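Local coordinates for protein pollen allergen Phl p 6 (Phleum pratense, PDB 6TRK) that is a timothy grass pollen allergen of the Poa p IX/Phl p VI family, here a fold-stabilized variant, whose biochemical role is not firmly established, at residues Ala31-Thr36 and Asp81-Phe86. The protein carries 1 engineered substitution. Numbering follows the deposited sequence.
Sequences ADKYKT and DKYEAF
With chi1 at -179°, Tyr34 sets its ring anti to its own main-chain nitrogen and lays it across the first turn of helix 82-98, where Lys82, Tyr83 and Phe86 receive it. The backbone of that helix puts Lys82 CB over one face of the Tyr34 ring, while chi1 of -66°, with CG anti to the carbonyl carbon, and a bend at chi4 lead the rest of the lysine onward. This CH-pi contact places Lys82 CB 4.2 Å from the ring centroid, displaced toward the rim. Phe86 approaches the same ring at its edge, in plane, and its CD2 lies 3.8 Å from Tyr34 OH; the two side chains run at about a right angle. The closest backbone approach is at Tyr34 and Tyr83, CA to CA 4.7 Å, and Tyr34 CB rests 4.1 Å from Tyr83 CB. Lys33 CD lies obliquely to the Tyr83 ring, 4.3 Å from its CD2. Both lysines thus pack through their methylenes while their ammonium groups turn to main-chain carbonyls: Lys33 NZ bonds to Thr25 O and Val28 O, Lys82 NZ to Ala74 O and Ala77 O. The axes of segments 31-36 and 82-86 come within 8.9 Å, their N-to-C directions 43° apart, near one end of the all-helical bundle. Helix 60-76 adjoins through Ala74, which touches Tyr34 and Phe86, while Phe37 and Phe41 of helix 30-55 meet Phe86 edge-to-face.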
loop_
_atom_site.group_PDB
_atom_site.type_symbol
_atom_site.label_atom_id
_atom_site.label_comp_id
_atom_site.label_asym_id
_atom_site.label_seq_id
_atom_site.Cartn_x
_atom_site.Cartn_y
_atom_site.Cartn_z
ATOM N N ALA A 31 10.759 15.766 -7.445
ATOM C CA ALA A 31 9.843 15.680 -8.578
ATOM C C ALA A 31 9.813 14.291 -9.206
ATOM O O ALA A 31 8.902 14.004 -10.001
ATOM C CB ALA A 31 10.223 16.698 -9.653
ATOM N N ASP A 32 10.793 13.438 -8.898
ATOM C CA ASP A 32 10.830 12.094 -9.453
ATOM C C ASP A 32 10.403 11.030 -8.459
ATOM O O ASP A 32 10.290 9.864 -8.840
ATOM C CB ASP A 32 12.229 11.799 -9.981
ATOM C CG ASP A 32 12.686 12.816 -11.013
ATOM O OD1 ASP A 32 11.985 12.984 -12.024
ATOM O OD2 ASP A 32 13.746 13.446 -10.794
ATOM N N LYS A 33 10.123 11.396 -7.202
ATOM C CA LYS A 33 9.841 10.376 -6.194
ATOM C C LYS A 33 8.585 9.570 -6.522
ATOM O O LYS A 33 8.576 8.337 -6.408
ATOM C CB LYS A 33 9.696 11.016 -4.817
ATOM C CG LYS A 33 11.025 11.484 -4.173
ATOM C CD LYS A 33 10.753 12.022 -2.766
ATOM C CE LYS A 33 11.978 12.764 -2.198
ATOM N NZ LYS A 33 13.000 11.777 -1.890
ATOM N N TYR A 34 7.495 10.238 -6.911
ATOM C CA TYR A 34 6.273 9.468 -7.096
ATOM C C TYR A 34 6.406 8.463 -8.238
ATOM O O TYR A 34 5.981 7.300 -8.101
ATOM C CB TYR A 34 5.068 10.378 -7.318
ATOM C CG TYR A 34 3.803 9.574 -7.477
ATOM C CD1 TYR A 34 3.374 8.720 -6.483
ATOM C CD2 TYR A 34 3.051 9.650 -8.648
ATOM C CE1 TYR A 34 2.252 7.977 -6.620
ATOM C CE2 TYR A 34 1.902 8.888 -8.776
ATOM C CZ TYR A 34 1.523 8.064 -7.752
ATOM O OH TYR A 34 0.374 7.297 -7.859
ATOM N N LYS A 35 6.983 8.888 -9.374
ATOM C CA LYS A 35 7.135 7.984 -10.512
ATOM C C LYS A 35 8.035 6.807 -10.171
ATOM O O LYS A 35 7.772 5.676 -10.595
ATOM C CB LYS A 35 7.683 8.748 -11.710
ATOM C CG LYS A 35 7.792 7.957 -12.992
ATOM C CD LYS A 35 8.639 8.684 -14.083
ATOM C CE LYS A 35 8.871 10.196 -13.841
ATOM N NZ LYS A 35 10.214 10.569 -13.241
ATOM N N THR A 36 9.104 7.061 -9.399
ATOM C CA THR A 36 10.008 6.000 -8.967
ATOM C C THR A 36 9.304 5.031 -8.029
ATOM O O THR A 36 9.369 3.803 -8.209
ATOM C CB THR A 36 11.238 6.631 -8.302
ATOM O OG1 THR A 36 11.992 7.415 -9.265
ATOM C CG2 THR A 36 12.133 5.577 -7.663
ATOM N N ASP A 81 2.822 16.878 -4.272
ATOM C CA ASP A 81 2.127 16.268 -3.141
ATOM C C ASP A 81 1.745 14.817 -3.383
ATOM O O ASP A 81 1.225 14.154 -2.458
ATOM C CB ASP A 81 0.849 17.079 -2.844
ATOM C CG ASP A 81 1.138 18.477 -2.318
ATOM O OD1 ASP A 81 2.152 18.646 -1.611
ATOM O OD2 ASP A 81 0.338 19.393 -2.604
ATOM N N LYS A 82 1.968 14.307 -4.600
ATOM C CA LYS A 82 1.445 12.996 -4.969
ATOM C C LYS A 82 2.062 11.872 -4.145
ATOM O O LYS A 82 1.356 10.943 -3.729
ATOM C CB LYS A 82 1.690 12.748 -6.467
ATOM C CG LYS A 82 0.902 13.674 -7.349
ATOM C CD LYS A 82 1.125 13.386 -8.817
ATOM C CE LYS A 82 0.226 14.250 -9.689
ATOM N NZ LYS A 82 -1.237 13.862 -9.548
ATOM N N TYR A 83 3.380 11.912 -3.913
ATOM C CA TYR A 83 3.997 10.792 -3.218
ATOM C C TYR A 83 3.474 10.686 -1.793
ATOM O O TYR A 83 3.037 9.619 -1.356
ATOM C CB TYR A 83 5.534 10.912 -3.266
ATOM C CG TYR A 83 6.263 9.864 -2.451
ATOM C CD1 TYR A 83 6.124 8.526 -2.704
ATOM C CD2 TYR A 83 7.125 10.251 -1.431
ATOM C CE1 TYR A 83 6.794 7.571 -1.944
ATOM C CE2 TYR A 83 7.795 9.311 -0.659
ATOM C CZ TYR A 83 7.622 7.972 -0.925
ATOM O OH TYR A 83 8.284 7.036 -0.156
ATOM N N GLU A 84 3.464 11.800 -1.069
ATOM C CA GLU A 84 2.953 11.719 0.304
ATOM C C GLU A 84 1.458 11.414 0.346
ATOM O O GLU A 84 1.016 10.696 1.248
ATOM C CB GLU A 84 3.276 12.993 1.049
ATOM C CG GLU A 84 4.811 13.206 1.220
ATOM C CD GLU A 84 5.499 12.167 2.126
ATOM O OE1 GLU A 84 4.833 11.543 2.986
ATOM O OE2 GLU A 84 6.727 11.985 1.985
ATOM N N ALA A 85 0.686 11.860 -0.653
ATOM C CA ALA A 85 -0.729 11.511 -0.686
ATOM C C ALA A 85 -0.930 10.013 -0.845
ATOM O O ALA A 85 -1.788 9.420 -0.188
ATOM C CB ALA A 85 -1.457 12.230 -1.815
ATOM N N PHE A 86 -0.147 9.377 -1.727
ATOM C CA PHE A 86 -0.249 7.931 -1.848
ATOM C C PHE A 86 0.094 7.220 -0.537
ATOM O O PHE A 86 -0.666 6.347 -0.063
ATOM C CB PHE A 86 0.678 7.416 -2.960
ATOM C CG PHE A 86 0.402 5.973 -3.344
ATOM C CD1 PHE A 86 0.798 4.920 -2.541
ATOM C CD2 PHE A 86 -0.256 5.667 -4.531
ATOM C CE1 PHE A 86 0.532 3.607 -2.864
ATOM C CE2 PHE A 86 -0.478 4.330 -4.887
ATOM C CZ PHE A 86 -0.090 3.311 -4.043
#